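CCHC-type domain-containing protein (Trypanosoma brucei brucei, PDB 7C45) probably trims guide RNAs as a 3'-5' exoribonuclease of the RNase D type, gripping single-stranded uridine-rich RNA with a zinc knuckle as well as its exonuclease domain. Local coordinates at residues 125-128 and 129-133; 270-273 and 274-277. One frame throughout, in Å; residues are numbered along the deposited sequence.

How the interactions relate
Both contacts are short-range and helical, yet each holds RNA of the same strand. Interaction 1, within helix 124-136 of the exonuclease domain, reaches the ribose of U8 of chain B through Gln125, whose side chain lies about 9 Å from a bound calcium ion; Asp41, Glu43 and Asp191 form a calcium site in this domain. Interaction 2, round the short helix 272-275 of a zinc knuckle, contacts the base of U4 of chain B. The centres of interactions 1 and 2 are 24 Å apart, and the nearest atoms of interactions 1 and 2 are about 6 Å apart; the side chains of Gln132 and Glu270 lie about 6 Å from each other. Here Gln125 takes a sugar and the knuckle a base.

Interaction 1 (125-128 and 129-133); sequences QVFF and TAIQW. With nucleotides of chain B.
Phe128 and Gln132, one helical turn apart, carry the main side-chain contact here, the amide of Gln132 lying over one face of the Phe128 ring. NE2 sits 3.5 Å above the ring plane, offset toward the rim nearest CZ, and amide and ring are inclined by 28°. A bend at chi2 (-47°) folds the Gln132 chain back, so that NE2 also makes a weak 3.5 Å hydrogen bond to Phe128 O, which already accepts from Gln132 N at 3.1 Å. OE1 is taken by Arg136, a further turn along.

The packing is tight on the buried sides of the helix. Helix 144-152 meets the Phe128 ring with Tyr146, Val147, Ser150 and Val151, while helix 212-226 covers Phe127 and Val126. Ile131 touches Phe127 only lightly, CD1 to CD1 at 4.0 Å, and is partly exposed, like Gln132: this is the looser side. Through the middle run regular i to i+4 bonds, the shortest from Ala130 N to Val126 O at 2.7 Å. Thr129 N closes on Gln125 O at 2.9 Å, and Thr129 OG1 bonds to Arg140 O.

At the RNA end, Gln125 is extended, with CG anti to the backbone N (chi1 -172°), and this carries its amide out to the strand. NE2 gives a 2.8 Å bond to O2' of U8 of chain B and a weak one to O3' of the same ribose. Ser142 O is a further acceptor of NE2, and Arg141 donates to OE1, so both ends of the amide are held and its rotation is set. At this nucleotide Gln125 bonds to the ribose hydroxyls, a contact consistent with a grip on RNA that does not depend on the base.

Interaction 2 (270-273 and 274-277); sequences ECFK and KQNG. With ZN (zinc ion), chain C; nucleotides of chain B.
Cys271 SG reaches the backbone of Lys274 across the first turn of helix 272-275, and metal ligation gives this contact its frame. SG binds the zinc ion at 2.3 Å, with Cys258, Cys261 and His266 completing the site of three cysteines and one histidine of a CCHC knuckle. From the N-cap position the same sulfur accepts Lys274 N at 3.4 Å; its place anti to the backbone N (chi1 -178°) serves both partners. Such an N-H to sulfur bond is consistent with drawing negative charge off the thiolate.

Backbone bonds close the turn: Gln275 N to Cys271 O, and Asn276 N to Phe272 O, the latter at 2.8 Å. Asn276 then leaves helical geometry with positive phi.

The side chain of Gln275 runs back past Cys271 O, its CG 3.1 Å from that oxygen, and brings OE1 to the edge of the Phe272 ring, the amide plane turned 72° from it. NE2 donates to a water that in turn donates to Glu270 O.

Contacts to the RNA bases complete the account. U4 of chain B lies over one face of Phe272, N3 centred 3.4 Å above the ring, while the base of U3 of chain B meets the ring's edge. U4 N3 donates to Glu270 O at 2.8 Å with an angle of 173°, and Phe272 N donates to U4 O4 at 2.9 Å. Glu270 O therefore receives two donors, base and water. A donor at N3 met by a carbonyl and an acceptor at O4 met by an amide N-H match a uracil edge, consistent with backbone recognition of a uracil here while the aromatic ring covers its face.

Interaction 1 (125-128 and 129-133)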
ATOM      1  N   GLN A 125      -4.131  -0.235   1.897  1.00 14.02           N
ATOM      2  CA  GLN A 125      -4.419  -1.617   2.275  1.00 13.99           C
ATOM      3  C   GLN A 125      -5.518  -1.659   3.317  1.00 14.04           C
ATOM      4  O   GLN A 125      -6.465  -2.451   3.208  1.00 14.09           O
ATOM      5  CB  GLN A 125      -3.168  -2.304   2.821  1.00 13.91           C
ATOM      6  CG  GLN A 125      -3.351  -3.795   3.056  1.00 13.94           C
ATOM      7  CD  GLN A 125      -2.179  -4.418   3.800  1.00 13.94           C
ATOM      8  OE1 GLN A 125      -1.838  -3.993   4.891  1.00 13.92           O
ATOM      9  NE2 GLN A 125      -1.543  -5.410   3.185  1.00 14.01           N
ATOM     10  N   VAL A 126      -5.406  -0.800   4.336  1.00 14.06           N
ATOM     11  CA  VAL A 126      -6.450  -0.673   5.354  1.00 14.19           C
ATOM     12  C   VAL A 126      -7.781  -0.269   4.712  1.00 14.34           C
ATOM     13  O   VAL A 126      -8.842  -0.800   5.073  1.00 14.44           O
ATOM     14  CB  VAL A 126      -6.018   0.316   6.450  1.00 14.26           C
ATOM     15  CG1 VAL A 126      -7.127   0.553   7.441  1.00 14.48           C
ATOM     16  CG2 VAL A 126      -4.790  -0.230   7.190  1.00 14.73           C
ATOM     17  N   PHE A 127      -7.743   0.682   3.765  1.00 14.39           N
ATOM     18  CA  PHE A 127      -8.950   1.072   3.026  1.00 14.58           C
ATOM     19  C   PHE A 127      -9.626  -0.155   2.422  1.00 14.56           C
ATOM     20  O   PHE A 127     -10.832  -0.380   2.608  1.00 14.71           O
ATOM     21  CB  PHE A 127      -8.596   2.093   1.935  1.00 14.67           C
ATOM     22  CG  PHE A 127      -9.700   3.105   1.636  1.00 14.98           C
ATOM     23  CD1 PHE A 127     -11.011   2.708   1.524  1.00 15.14           C
ATOM     24  CD2 PHE A 127      -9.400   4.446   1.498  1.00 15.15           C
ATOM     25  CE1 PHE A 127     -12.031   3.635   1.240  1.00 15.50           C
ATOM     26  CE2 PHE A 127     -10.401   5.397   1.239  1.00 16.50           C
ATOM     27  CZ  PHE A 127     -11.721   4.978   1.114  1.00 15.70           C
ATOM     28  N   PHE A 128      -8.854  -0.981   1.724  1.00 14.41           N
ATOM     29  CA  PHE A 128      -9.435  -2.165   1.099  1.00 14.43           C
ATOM     30  C   PHE A 128      -9.981  -3.122   2.146  1.00 14.42           C
ATOM     31  O   PHE A 128     -11.079  -3.665   1.985  1.00 14.52           O
ATOM     32  CB  PHE A 128      -8.411  -2.869   0.216  1.00 19.70           C
ATOM     33  CG  PHE A 128      -8.994  -3.995  -0.610  1.00 16.30           C
ATOM     34  CD1 PHE A 128      -9.690  -3.719  -1.777  1.00 18.74           C
ATOM     35  CD2 PHE A 128      -8.857  -5.308  -0.213  1.00 14.38           C
ATOM     36  CE1 PHE A 128     -10.227  -4.744  -2.534  1.00 19.81           C
ATOM     37  CE2 PHE A 128      -9.386  -6.340  -0.973  1.00 14.49           C
ATOM     38  CZ  PHE A 128     -10.063  -6.059  -2.131  1.00 15.80           C
ATOM     39  N   THR A 129      -9.239  -3.334   3.239  1.00 14.32           N
ATOM     40  CA  THR A 129      -9.765  -4.182   4.307  1.00 14.38           C
ATOM     41  C   THR A 129     -11.055  -3.612   4.886  1.00 14.56           C
ATOM     42  O   THR A 129     -12.003  -4.360   5.133  1.00 14.67           O
ATOM     43  CB  THR A 129      -8.710  -4.374   5.398  1.00 14.31           C
ATOM     44  OG1 THR A 129      -7.611  -5.076   4.828  1.00 14.24           O
ATOM     45  CG2 THR A 129      -9.282  -5.195   6.552  1.00 14.45           C
ATOM     46  N   ALA A 130     -11.126  -2.286   5.080  1.00 14.65           N
ATOM     47  CA  ALA A 130     -12.312  -1.682   5.683  1.00 16.14           C
ATOM     48  C   ALA A 130     -13.540  -1.920   4.821  1.00 15.04           C
ATOM     49  O   ALA A 130     -14.648  -2.110   5.340  1.00 15.25           O
ATOM     50  CB  ALA A 130     -12.094  -0.180   5.889  1.00 15.03           C
ATOM     51  N   ILE A 131     -13.347  -1.930   3.509  1.00 14.96           N
ATOM     52  CA  ILE A 131     -14.437  -2.246   2.587  1.00 15.10           C
ATOM     53  C   ILE A 131     -14.892  -3.682   2.798  1.00 17.18           C
ATOM     54  O   ILE A 131     -16.091  -3.959   2.933  1.00 15.25           O
ATOM     55  CB  ILE A 131     -13.989  -1.995   1.138  1.00 15.07           C
ATOM     56  CG1 ILE A 131     -13.802  -0.487   0.908  1.00 15.21           C
ATOM     57  CG2 ILE A 131     -14.979  -2.601   0.120  1.00 15.21           C
ATOM     58  CD1 ILE A 131     -13.144  -0.135  -0.411  1.00 18.49           C
ATOM     59  N   GLN A 132     -13.940  -4.619   2.845  1.00 14.86           N
ATOM     60  CA  GLN A 132     -14.307  -6.011   3.107  1.00 14.86           C
ATOM     61  C   GLN A 132     -14.958  -6.180   4.465  1.00 17.69           C
ATOM     62  O   GLN A 132     -15.821  -7.046   4.629  1.00 16.68           O
ATOM     63  CB  GLN A 132     -13.088  -6.932   3.031  1.00 16.11           C
ATOM     64  CG  GLN A 132     -12.287  -6.714   1.794  1.00 14.61           C
ATOM     65  CD  GLN A 132     -13.143  -6.651   0.563  1.00 18.09           C
ATOM     66  OE1 GLN A 132     -13.983  -7.527   0.312  1.00 21.28           O
ATOM     67  NE2 GLN A 132     -12.954  -5.616  -0.208  1.00 19.15           N
ATOM     68  N   TRP A 133     -14.530  -5.400   5.451  1.00 15.02           N
ATOM     69  CA  TRP A 133     -15.147  -5.455   6.765  1.00 15.22           C
ATOM     70  C   TRP A 133     -16.596  -4.991   6.707  1.00 15.49           C
ATOM     71  O   TRP A 133     -17.490  -5.665   7.230  1.00 15.68           O
ATOM     72  CB  TRP A 133     -14.352  -4.598   7.752  1.00 15.24           C
ATOM     73  CG  TRP A 133     -15.019  -4.476   9.076  1.00 15.54           C
ATOM     74  CD1 TRP A 133     -15.730  -3.410   9.563  1.00 15.81           C
ATOM     75  CD2 TRP A 133     -15.088  -5.492  10.064  1.00 15.66           C
ATOM     76  NE1 TRP A 133     -16.206  -3.703  10.819  1.00 16.11           N
ATOM     77  CE2 TRP A 133     -15.830  -4.970  11.145  1.00 16.02           C
ATOM     78  CE3 TRP A 133     -14.580  -6.779  10.147  1.00 15.56           C
ATOM     79  CZ2 TRP A 133     -16.074  -5.712  12.292  1.00 16.27           C
ATOM     80  CZ3 TRP A 133     -14.816  -7.501  11.282  1.00 15.81           C
ATOM     81  CH2 TRP A 133     -15.570  -6.976  12.335  1.00 18.55           C
TER
ATOM     82  P     U B   8       0.289 -12.309   2.560  1.00 24.78           P
ATOM     83  OP1   U B   8       0.929 -13.283   3.470  1.00 41.08           O
ATOM     84  OP2   U B   8      -1.095 -12.586   2.103  1.00 22.02           O
ATOM     85  O5'   U B   8       0.422 -10.899   3.265  1.00 24.26           O
ATOM     86  C5'   U B   8      -0.559  -9.898   3.088  1.00 17.80           C
ATOM     87  C4'   U B   8      -0.152  -8.639   3.792  1.00 14.41           C
ATOM     88  O4'   U B   8       0.011  -8.903   5.205  1.00 14.48           O
ATOM     89  C3'   U B   8       1.174  -8.027   3.376  1.00 16.00           C
ATOM     90  O3'   U B   8       1.049  -7.259   2.197  1.00 17.03           O
ATOM     91  C2'   U B   8       1.551  -7.204   4.598  1.00 19.22           C
ATOM     92  O2'   U B   8       0.801  -5.991   4.641  1.00 14.11           O
ATOM     93  C1'   U B   8       1.043  -8.104   5.725  1.00 14.42           C
ATOM     94  N1    U B   8       2.081  -9.025   6.249  1.00 14.66           N
ATOM     95  C2    U B   8       2.965  -8.523   7.167  1.00 16.46           C
ATOM     96  O2    U B   8       2.950  -7.357   7.506  1.00 19.90           O
ATOM     97  N3    U B   8       3.885  -9.438   7.638  1.00 16.26           N
ATOM     98  C4    U B   8       3.935 -10.776   7.281  1.00 26.27           C
ATOM     99  O4    U B   8       4.795 -11.513   7.774  1.00 32.60           O
ATOM    100  C5    U B   8       2.952 -11.213   6.341  1.00 25.53           C
ATOM    101  C6    U B   8       2.067 -10.335   5.869  1.00 22.00           C
TER

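Interaction 2 (270-273 and 274-277)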
ATOM      1  N   GLU A 270     -22.194 -13.175  -4.038  1.00 18.31           N
ATOM      2  CA  GLU A 270     -21.307 -14.323  -4.032  1.00 21.92           C
ATOM      3  C   GLU A 270     -21.899 -15.546  -3.343  1.00 16.34           C
ATOM      4  O   GLU A 270     -21.192 -16.540  -3.187  1.00 19.15           O
ATOM      5  CB  GLU A 270     -19.987 -13.961  -3.327  1.00 22.45           C
ATOM      6  CG  GLU A 270     -19.456 -12.553  -3.585  1.00 32.75           C
ATOM      7  CD  GLU A 270     -18.522 -12.062  -2.486  1.00 50.98           C
ATOM      8  OE1 GLU A 270     -17.594 -11.284  -2.798  1.00 65.36           O
ATOM      9  OE2 GLU A 270     -18.704 -12.442  -1.310  1.00 46.48           O
ATOM     10  N   CYS A 271     -23.161 -15.499  -2.918  1.00 16.47           N
ATOM     11  CA  CYS A 271     -23.709 -16.505  -2.006  1.00 16.56           C
ATOM     12  C   CYS A 271     -23.937 -17.837  -2.701  1.00 16.75           C
ATOM     13  O   CYS A 271     -24.723 -17.917  -3.649  1.00 16.94           O
ATOM     14  CB  CYS A 271     -25.021 -15.991  -1.415  1.00 16.70           C
ATOM     15  SG  CYS A 271     -25.757 -17.118  -0.245  1.00 16.86           S
ATOM     16  N   PHE A 272     -23.284 -18.891  -2.200  1.00 16.75           N
ATOM     17  CA  PHE A 272     -23.498 -20.235  -2.724  1.00 16.99           C
ATOM     18  C   PHE A 272     -24.936 -20.684  -2.516  1.00 17.20           C
ATOM     19  O   PHE A 272     -25.475 -21.433  -3.326  1.00 19.79           O
ATOM     20  CB  PHE A 272     -22.551 -21.240  -2.056  1.00 19.31           C
ATOM     21  CG  PHE A 272     -21.090 -20.972  -2.298  1.00 17.09           C
ATOM     22  CD1 PHE A 272     -20.657 -20.424  -3.489  1.00 19.41           C
ATOM     23  CD2 PHE A 272     -20.153 -21.280  -1.317  1.00 18.62           C
ATOM     24  CE1 PHE A 272     -19.294 -20.174  -3.697  1.00 16.73           C
ATOM     25  CE2 PHE A 272     -18.802 -21.048  -1.520  1.00 16.87           C
ATOM     26  CZ  PHE A 272     -18.374 -20.490  -2.721  1.00 16.66           C
ATOM     27  N   LYS A 273     -25.566 -20.266  -1.420  1.00 17.17           N
ATOM     28  CA  LYS A 273     -26.931 -20.720  -1.170  1.00 17.41           C
ATOM     29  C   LYS A 273     -27.908 -20.076  -2.142  1.00 17.52           C
ATOM     30  O   LYS A 273     -28.761 -20.761  -2.704  1.00 17.76           O
ATOM     31  CB  LYS A 273     -27.312 -20.449   0.283  1.00 17.43           C
ATOM     32  CG  LYS A 273     -26.422 -21.219   1.275  1.00 19.36           C
ATOM     33  CD  LYS A 273     -27.046 -21.239   2.645  1.00 24.49           C
ATOM     34  CE  LYS A 273     -26.319 -22.175   3.619  1.00 26.75           C
ATOM     35  NZ  LYS A 273     -26.610 -21.763   5.032  1.00 23.01           N
ATOM     36  N   LYS A 274     -27.765 -18.773  -2.398  1.00 17.39           N
ATOM     37  CA  LYS A 274     -28.659 -18.121  -3.351  1.00 17.56           C
ATOM     38  C   LYS A 274     -28.444 -18.668  -4.752  1.00 19.58           C
ATOM     39  O   LYS A 274     -29.399 -18.808  -5.527  1.00 19.61           O
ATOM     40  CB  LYS A 274     -28.457 -16.608  -3.311  1.00 20.14           C
ATOM     41  CG  LYS A 274     -29.249 -15.828  -4.350  1.00 17.67           C
ATOM     42  CD  LYS A 274     -28.930 -14.356  -4.293  1.00 17.68           C
ATOM     43  CE  LYS A 274     -29.952 -13.533  -5.087  1.00 18.50           C
ATOM     44  NZ  LYS A 274     -29.562 -12.120  -5.044  1.00 23.95           N
ATOM     45  N   GLN A 275     -27.197 -18.998  -5.085  1.00 17.54           N
ATOM     46  CA  GLN A 275     -26.890 -19.560  -6.394  1.00 18.41           C
ATOM     47  C   GLN A 275     -27.333 -21.006  -6.483  1.00 22.45           C
ATOM     48  O   GLN A 275     -27.600 -21.493  -7.581  1.00 23.25           O
ATOM     49  CB  GLN A 275     -25.389 -19.447  -6.679  1.00 21.80           C
ATOM     50  CG  GLN A 275     -24.892 -18.017  -6.698  1.00 21.84           C
ATOM     51  CD  GLN A 275     -23.382 -17.881  -6.535  1.00 20.64           C
ATOM     52  OE1 GLN A 275     -22.631 -18.865  -6.541  1.00 24.05           O
ATOM     53  NE2 GLN A 275     -22.932 -16.644  -6.374  1.00 22.06           N
ATOM     54  N   ASN A 276     -27.377 -21.707  -5.350  1.00 27.38           N
ATOM     55  CA  ASN A 276     -28.087 -22.974  -5.238  1.00 33.93           C
ATOM     56  C   ASN A 276     -27.652 -23.956  -6.320  1.00 36.07           C
ATOM     57  O   ASN A 276     -28.476 -24.622  -6.945  1.00 40.44           O
ATOM     58  CB  ASN A 276     -29.598 -22.735  -5.295  1.00 43.35           C
ATOM     59  CG  ASN A 276     -30.376 -23.666  -4.391  1.00 55.82           C
ATOM     60  OD1 ASN A 276     -29.983 -24.806  -4.167  1.00 58.81           O
ATOM     61  ND2 ASN A 276     -31.493 -23.178  -3.863  1.00 63.84           N
ATOM     62  N   GLY A 277     -26.348 -24.022  -6.568  1.00 36.63           N
ATOM     63  CA  GLY A 277     -25.831 -24.917  -7.588  1.00 43.52           C
ATOM     64  C   GLY A 277     -26.053 -24.494  -9.028  1.00 51.43           C
ATOM     65  O   GLY A 277     -25.811 -25.295  -9.936  1.00 51.67           O
TER
HETATM   66 ZN    ZN C 401     -24.964 -16.080   1.700  1.00 16.67          ZN
ATOM     67  P     U B   4     -11.883 -21.832   0.494  1.00 41.15           P
ATOM     68  OP1   U B   4     -10.400 -21.817   0.603  1.00 35.96           O
ATOM     69  OP2   U B   4     -12.620 -23.020   0.992  1.00 45.00           O
ATOM     70  O5'   U B   4     -12.518 -20.522   1.157  1.00 38.15           O
ATOM     71  C5'   U B   4     -13.897 -20.173   0.981  1.00 24.32           C
ATOM     72  C4'   U B   4     -14.100 -19.203  -0.162  1.00 17.75           C
ATOM     73  O4'   U B   4     -15.494 -19.212  -0.585  1.00 18.94           O
ATOM     74  C3'   U B   4     -13.755 -17.740   0.104  1.00 16.52           C
ATOM     75  O3'   U B   4     -13.260 -17.212  -1.129  1.00 22.77           O
ATOM     76  C2'   U B   4     -15.137 -17.127   0.379  1.00 20.52           C
ATOM     77  O2'   U B   4     -15.213 -15.734   0.151  1.00 25.48           O
ATOM     78  C1'   U B   4     -15.980 -17.886  -0.630  1.00 18.39           C
ATOM     79  N1    U B   4     -17.434 -17.943  -0.411  1.00 18.84           N
ATOM     80  C2    U B   4     -18.276 -17.420  -1.388  1.00 16.04           C
ATOM     81  O2    U B   4     -17.877 -16.831  -2.363  1.00 16.00           O
ATOM     82  N3    U B   4     -19.627 -17.567  -1.159  1.00 18.26           N
ATOM     83  C4    U B   4     -20.188 -18.201  -0.078  1.00 16.25           C
ATOM     84  O4    U B   4     -21.417 -18.289  -0.006  1.00 16.38           O
ATOM     85  C5    U B   4     -19.257 -18.738   0.868  1.00 18.71           C
ATOM     86  C6    U B   4     -17.954 -18.611   0.676  1.00 16.13           C
ATOM     87  P     U B   3     -12.446 -25.718  -5.261  1.00 22.47           P
ATOM     88  OP1   U B   3     -11.421 -26.679  -4.794  1.00 25.77           O
ATOM     89  OP2   U B   3     -13.849 -26.101  -5.512  1.00 19.50           O
ATOM     90  O5'   U B   3     -12.466 -24.522  -4.224  1.00 17.95           O
ATOM     91  C5'   U B   3     -11.257 -23.866  -3.881  1.00 20.24           C
ATOM     92  C4'   U B   3     -11.525 -22.571  -3.168  1.00 23.95           C
ATOM     93  O4'   U B   3     -12.203 -21.666  -4.081  1.00 17.10           O
ATOM     94  C3'   U B   3     -12.427 -22.677  -1.939  1.00 22.61           C
ATOM     95  O3'   U B   3     -12.113 -21.606  -1.069  1.00 31.93           O
ATOM     96  C2'   U B   3     -13.789 -22.385  -2.529  1.00 19.81           C
ATOM     97  O2'   U B   3     -14.756 -21.959  -1.601  1.00 21.18           O
ATOM     98  C1'   U B   3     -13.433 -21.277  -3.514  1.00 19.77           C
ATOM     99  N1    U B   3     -14.458 -21.065  -4.550  1.00 16.93           N
ATOM    100  C2    U B   3     -15.085 -19.832  -4.557  1.00 16.65           C
ATOM    101  O2    U B   3     -14.795 -18.908  -3.815  1.00 17.21           O
ATOM    102  N3    U B   3     -16.060 -19.691  -5.511  1.00 17.57           N
ATOM    103  C4    U B   3     -16.478 -20.643  -6.414  1.00 18.33           C
ATOM    104  O4    U B   3     -17.366 -20.335  -7.192  1.00 21.89           O
ATOM    105  C5    U B   3     -15.798 -21.897  -6.332  1.00 19.15           C
ATOM    106  C6    U B   3     -14.836 -22.060  -5.414  1.00 17.30           C
TER
HETATM  107  O   HOH W   1     -19.994 -16.967  -5.743  1.00 30.63           O